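Long-range contact in plantacyanin (Spinacia oleracea, PDB 1F56), which binds a single copper ion in a cupredoxin beta barrel and probably carries electrons in plants, as other blue copper proteins do: residues 1-13 / 23-36. Numbering follows the deposited sequence.
Sequences AVYNIGWSFNVNG and DVLVFKYIKGQHNV. With CU1 (copper (I) ion), chain F; SO4 (sulfate ion), chain E.
Ile5 N donates to Val26 O at 2.7 Å and nearly straight (172° at the hydrogen), within a parallel ladder running from Val24 N on Ala1 O to Trp7 N on Lys28 O. At its start the terminal amine of Ala1 forms a salt bridge with Asp23 OD1 (3.0 Å); aspartate suits this place, its OD2 accepting the backbone N-H of Arg20. Past the ladder, Trp7 NE1 donates to Asn35 O (2.8 Å), which lies in the indole plane, whereas the nitrogen stands well above the carbonyl plane. An indole fits here, offering one N-H to a buried carbonyl and one broad face to Phe27 and Val36. CG lies anti to the backbone N (chi1 -163°), bringing the six-membered ring under the T-shaped edge of Phe27, planes at 87°, and the five-membered ring into CH-pi contact with Val36 CG2. Trp7 CD1 sits over the face of Tyr29. Were Trp7 an alanine, Asn35 O would probably lose its donor and a gap open beside Phe27 and Val36. His34, whose ND1 binds copper at 2.0 Å alongside Cys74, His79 and Met84, makes an offset edge-to-face pair with Phe9. Strand 24-28 lies between 2-6 and antiparallel 60-64; Ile86 of strand 85-90 touches Trp7 and Phe27, linking the barrel's two sheets.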
loop_
_atom_site.group_PDB
_atom_site.type_symbol
_atom_site.label_atom_id
_atom_site.label_comp_id
_atom_site.label_asym_id
_atom_site.label_seq_id
_atom_site.Cartn_x
_atom_site.Cartn_y
_atom_site.Cartn_z
ATOM N N ALA A 1 8.572 6.942 -12.665
ATOM C CA ALA A 1 7.786 8.128 -12.237
ATOM C C ALA A 1 7.482 8.055 -10.733
ATOM O O ALA A 1 7.552 6.982 -10.126
ATOM C CB ALA A 1 6.484 8.199 -13.045
ATOM N N VAL A 2 7.151 9.197 -10.137
ATOM C CA VAL A 2 6.833 9.269 -8.708
ATOM C C VAL A 2 5.379 9.730 -8.554
ATOM O O VAL A 2 4.978 10.732 -9.155
ATOM C CB VAL A 2 7.783 10.255 -7.992
ATOM C CG1 VAL A 2 7.512 10.270 -6.482
ATOM C CG2 VAL A 2 9.220 9.845 -8.254
ATOM N N TYR A 3 4.598 8.981 -7.775
ATOM C CA TYR A 3 3.178 9.269 -7.548
ATOM C C TYR A 3 2.815 9.329 -6.048
ATOM O O TYR A 3 3.216 8.457 -5.272
ATOM C CB TYR A 3 2.316 8.190 -8.227
ATOM C CG TYR A 3 2.518 8.068 -9.733
ATOM C CD1 TYR A 3 2.997 6.891 -10.306
ATOM C CD2 TYR A 3 2.252 9.141 -10.577
ATOM C CE1 TYR A 3 3.206 6.792 -11.682
ATOM C CE2 TYR A 3 2.458 9.049 -11.951
ATOM C CZ TYR A 3 2.929 7.881 -12.496
ATOM O OH TYR A 3 3.105 7.813 -13.858
ATOM N N ASN A 4 2.063 10.349 -5.640
ATOM C CA ASN A 4 1.635 10.463 -4.241
ATOM C C ASN A 4 0.349 9.645 -4.067
ATOM O O ASN A 4 -0.531 9.700 -4.924
ATOM C CB ASN A 4 1.301 11.914 -3.857
ATOM C CG ASN A 4 2.505 12.835 -3.870
ATOM O OD1 ASN A 4 3.615 12.439 -3.541
ATOM N ND2 ASN A 4 2.276 14.092 -4.230
ATOM N N ILE A 5 0.235 8.889 -2.972
ATOM C CA ILE A 5 -0.987 8.118 -2.712
ATOM C C ILE A 5 -1.661 8.685 -1.456
ATOM O O ILE A 5 -0.993 8.940 -0.463
ATOM C CB ILE A 5 -0.686 6.609 -2.477
ATOM C CG1 ILE A 5 -0.129 5.979 -3.753
ATOM C CG2 ILE A 5 -1.972 5.867 -2.098
ATOM C CD1 ILE A 5 -1.091 6.068 -4.935
ATOM N N GLY A 6 -2.971 8.914 -1.503
ATOM C CA GLY A 6 -3.663 9.431 -0.324
ATOM C C GLY A 6 -4.011 8.200 0.491
ATOM O O GLY A 6 -4.980 7.497 0.192
ATOM N N TRP A 7 -3.210 7.919 1.509
ATOM C CA TRP A 7 -3.408 6.722 2.328
ATOM C C TRP A 7 -4.423 6.943 3.438
ATOM O O TRP A 7 -4.101 7.473 4.496
ATOM C CB TRP A 7 -2.056 6.295 2.911
ATOM C CG TRP A 7 -2.001 4.890 3.424
ATOM C CD1 TRP A 7 -1.537 4.488 4.651
ATOM C CD2 TRP A 7 -2.357 3.693 2.716
ATOM N NE1 TRP A 7 -1.574 3.123 4.745
ATOM C CE2 TRP A 7 -2.075 2.602 3.578
ATOM C CE3 TRP A 7 -2.880 3.431 1.434
ATOM C CZ2 TRP A 7 -2.299 1.268 3.205
ATOM C CZ3 TRP A 7 -3.102 2.097 1.055
ATOM C CH2 TRP A 7 -2.807 1.031 1.945
ATOM N N SER A 8 -5.660 6.542 3.182
ATOM C CA SER A 8 -6.730 6.694 4.154
ATOM C C SER A 8 -7.748 5.578 3.948
ATOM O O SER A 8 -7.599 4.767 3.034
ATOM C CB SER A 8 -7.413 8.045 3.978
ATOM O OG SER A 8 -8.333 8.267 5.035
ATOM N N PHE A 9 -8.781 5.533 4.781
ATOM C CA PHE A 9 -9.801 4.491 4.636
ATOM C C PHE A 9 -10.314 4.509 3.202
ATOM O O PHE A 9 -10.629 3.477 2.623
ATOM C CB PHE A 9 -10.922 4.722 5.655
ATOM C CG PHE A 9 -10.485 4.483 7.081
ATOM C CD1 PHE A 9 -10.480 3.198 7.611
ATOM C CD2 PHE A 9 -10.018 5.533 7.866
ATOM C CE1 PHE A 9 -10.014 2.962 8.900
ATOM C CE2 PHE A 9 -9.548 5.311 9.158
ATOM C CZ PHE A 9 -9.545 4.025 9.674
ATOM N N ASN A 10 -10.387 5.697 2.622
ATOM C CA ASN A 10 -10.803 5.808 1.238
ATOM C C ASN A 10 -9.519 6.180 0.493
ATOM O O ASN A 10 -9.176 7.358 0.366
ATOM C CB ASN A 10 -11.870 6.896 1.075
ATOM C CG ASN A 10 -12.338 7.040 -0.365
ATOM O OD1 ASN A 10 -11.697 7.712 -1.177
ATOM N ND2 ASN A 10 -13.450 6.392 -0.693
ATOM N N VAL A 11 -8.796 5.165 0.028
ATOM C CA VAL A 11 -7.532 5.385 -0.672
ATOM C C VAL A 11 -7.703 6.131 -1.991
ATOM O O VAL A 11 -8.590 5.802 -2.776
ATOM C CB VAL A 11 -6.835 4.058 -0.992
ATOM C CG1 VAL A 11 -5.491 4.342 -1.639
ATOM C CG2 VAL A 11 -6.659 3.236 0.277
ATOM N N ASN A 12 -6.856 7.127 -2.245
ATOM C CA ASN A 12 -6.958 7.848 -3.504
ATOM C C ASN A 12 -5.619 7.908 -4.244
ATOM O O ASN A 12 -4.549 7.833 -3.627
ATOM C CB ASN A 12 -7.490 9.268 -3.284
ATOM C CG ASN A 12 -6.537 10.129 -2.493
ATOM O OD1 ASN A 12 -6.644 10.237 -1.273
ATOM N ND2 ASN A 12 -5.586 10.739 -3.185
ATOM N N GLY A 13 -5.700 8.028 -5.571
ATOM C CA GLY A 13 -4.514 8.127 -6.407
ATOM C C GLY A 13 -4.107 6.858 -7.134
ATOM O O GLY A 13 -3.153 6.873 -7.919
ATOM N N ASP A 23 8.327 2.572 -10.755
ATOM C CA ASP A 23 7.667 3.761 -10.225
ATOM C C ASP A 23 7.791 3.791 -8.707
ATOM O O ASP A 23 7.844 2.746 -8.046
ATOM C CB ASP A 23 6.170 3.772 -10.568
ATOM C CG ASP A 23 5.895 4.065 -12.033
ATOM O OD1 ASP A 23 6.811 4.503 -12.768
ATOM O OD2 ASP A 23 4.741 3.859 -12.439
ATOM N N VAL A 24 7.806 4.998 -8.160
ATOM C CA VAL A 24 7.888 5.201 -6.719
ATOM C C VAL A 24 6.523 5.696 -6.222
ATOM O O VAL A 24 5.981 6.670 -6.742
ATOM C CB VAL A 24 8.963 6.273 -6.364
ATOM C CG1 VAL A 24 9.023 6.488 -4.844
ATOM C CG2 VAL A 24 10.340 5.850 -6.911
ATOM N N LEU A 25 5.946 5.008 -5.246
ATOM C CA LEU A 25 4.673 5.455 -4.667
ATOM C C LEU A 25 5.013 6.150 -3.355
ATOM O O LEU A 25 5.846 5.661 -2.581
ATOM C CB LEU A 25 3.747 4.280 -4.357
ATOM C CG LEU A 25 3.196 3.476 -5.546
ATOM C CD1 LEU A 25 2.131 2.494 -5.059
ATOM C CD2 LEU A 25 2.616 4.429 -6.575
ATOM N N VAL A 26 4.389 7.290 -3.097
ATOM C CA VAL A 26 4.644 7.969 -1.848
ATOM C C VAL A 26 3.347 7.961 -1.053
ATOM O O VAL A 26 2.395 8.675 -1.390
ATOM C CB VAL A 26 5.118 9.428 -2.054
ATOM C CG1 VAL A 26 5.481 10.036 -0.679
ATOM C CG2 VAL A 26 6.355 9.480 -2.993
ATOM N N PHE A 27 3.302 7.130 -0.012
ATOM C CA PHE A 27 2.121 7.028 0.835
ATOM C C PHE A 27 2.124 8.189 1.831
ATOM O O PHE A 27 3.035 8.322 2.672
ATOM C CB PHE A 27 2.098 5.681 1.576
ATOM C CG PHE A 27 1.906 4.497 0.669
ATOM C CD1 PHE A 27 2.979 3.974 -0.053
ATOM C CD2 PHE A 27 0.649 3.921 0.517
ATOM C CE1 PHE A 27 2.804 2.894 -0.917
ATOM C CE2 PHE A 27 0.456 2.834 -0.348
ATOM C CZ PHE A 27 1.543 2.321 -1.066
ATOM N N LYS A 28 1.095 9.025 1.730
ATOM C CA LYS A 28 0.984 10.201 2.580
ATOM C C LYS A 28 -0.183 10.101 3.538
ATOM O O LYS A 28 -1.311 9.786 3.129
ATOM C CB LYS A 28 0.852 11.460 1.716
ATOM C CG LYS A 28 2.053 11.682 0.806
ATOM C CD LYS A 28 2.153 13.120 0.341
ATOM C CE LYS A 28 3.538 13.405 -0.207
ATOM N NZ LYS A 28 3.704 14.826 -0.613
ATOM N N TYR A 29 0.115 10.359 4.816
ATOM C CA TYR A 29 -0.868 10.296 5.892
ATOM C C TYR A 29 -0.216 10.832 7.170
ATOM O O TYR A 29 0.973 11.182 7.172
ATOM C CB TYR A 29 -1.322 8.845 6.107
ATOM C CG TYR A 29 -0.168 7.898 6.385
ATOM C CD1 TYR A 29 0.577 7.347 5.342
ATOM C CD2 TYR A 29 0.206 7.587 7.697
ATOM C CE1 TYR A 29 1.673 6.503 5.602
ATOM C CE2 TYR A 29 1.305 6.747 7.965
ATOM C CZ TYR A 29 2.028 6.214 6.914
ATOM O OH TYR A 29 3.113 5.405 7.174
ATOM N N ILE A 30 -0.980 10.907 8.256
ATOM C CA ILE A 30 -0.428 11.425 9.503
ATOM C C ILE A 30 0.262 10.296 10.255
ATOM O O ILE A 30 -0.352 9.270 10.586
ATOM C CB ILE A 30 -1.525 12.034 10.429
ATOM C CG1 ILE A 30 -2.120 13.294 9.802
ATOM C CG2 ILE A 30 -0.914 12.423 11.771
ATOM C CD1 ILE A 30 -3.334 13.843 10.549
ATOM N N LYS A 31 1.550 10.489 10.510
ATOM C CA LYS A 31 2.356 9.507 11.222
ATOM C C LYS A 31 1.670 9.063 12.517
ATOM O O LYS A 31 1.284 9.894 13.329
ATOM C CB LYS A 31 3.724 10.121 11.541
ATOM C CG LYS A 31 4.680 9.198 12.262
ATOM C CD LYS A 31 5.956 9.947 12.616
ATOM C CE LYS A 31 6.959 9.050 13.296
ATOM N NZ LYS A 31 8.194 9.817 13.602
ATOM N N GLY A 32 1.516 7.755 12.699
ATOM C CA GLY A 32 0.896 7.248 13.905
ATOM C C GLY A 32 -0.540 6.810 13.739
ATOM O O GLY A 32 -1.034 5.988 14.511
ATOM N N GLN A 33 -1.217 7.336 12.729
ATOM C CA GLN A 33 -2.620 6.998 12.500
ATOM C C GLN A 33 -2.840 5.801 11.595
ATOM O O GLN A 33 -3.932 5.216 11.582
ATOM C CB GLN A 33 -3.361 8.210 11.934
ATOM C CG GLN A 33 -3.459 9.362 12.931
ATOM C CD GLN A 33 -4.484 10.408 12.529
ATOM O OE1 GLN A 33 -4.796 11.311 13.306
ATOM N NE2 GLN A 33 -5.010 10.291 11.309
ATOM N N HIS A 34 -1.804 5.451 10.835
ATOM C CA HIS A 34 -1.849 4.313 9.913
ATOM C C HIS A 34 -0.424 3.795 9.710
ATOM O O HIS A 34 0.546 4.355 10.227
ATOM C CB HIS A 34 -2.364 4.740 8.515
ATOM C CG HIS A 34 -3.725 5.355 8.513
ATOM N ND1 HIS A 34 -4.879 4.615 8.632
ATOM C CD2 HIS A 34 -4.117 6.650 8.430
ATOM C CE1 HIS A 34 -5.925 5.423 8.632
ATOM N NE2 HIS A 34 -5.489 6.664 8.513
ATOM N N ASN A 35 -0.321 2.722 8.941
ATOM C CA ASN A 35 0.961 2.173 8.551
ATOM C C ASN A 35 0.755 1.574 7.162
ATOM O O ASN A 35 -0.389 1.489 6.671
ATOM C CB ASN A 35 1.466 1.132 9.565
ATOM C CG ASN A 35 0.658 -0.137 9.574
ATOM O OD1 ASN A 35 -0.306 -0.294 8.828
ATOM N ND2 ASN A 35 1.057 -1.069 10.431
ATOM N N VAL A 36 1.858 1.221 6.501
ATOM C CA VAL A 36 1.809 0.612 5.182
ATOM C C VAL A 36 2.611 -0.685 5.263
ATOM O O VAL A 36 3.797 -0.664 5.547
ATOM C CB VAL A 36 2.447 1.505 4.110
ATOM C CG1 VAL A 36 2.291 0.844 2.740
ATOM C CG2 VAL A 36 1.810 2.897 4.144
HETATM CU CU CU1 F . -4.867 2.581 8.729
HETATM S S SO4 E . -9.024 8.697 -7.159
HETATM O O1 SO4 E . -9.360 8.428 -8.572
HETATM O O2 SO4 E . -8.856 7.419 -6.441
HETATM O O3 SO4 E . -7.768 9.471 -7.094
HETATM O O4 SO4 E . -10.112 9.466 -6.529
#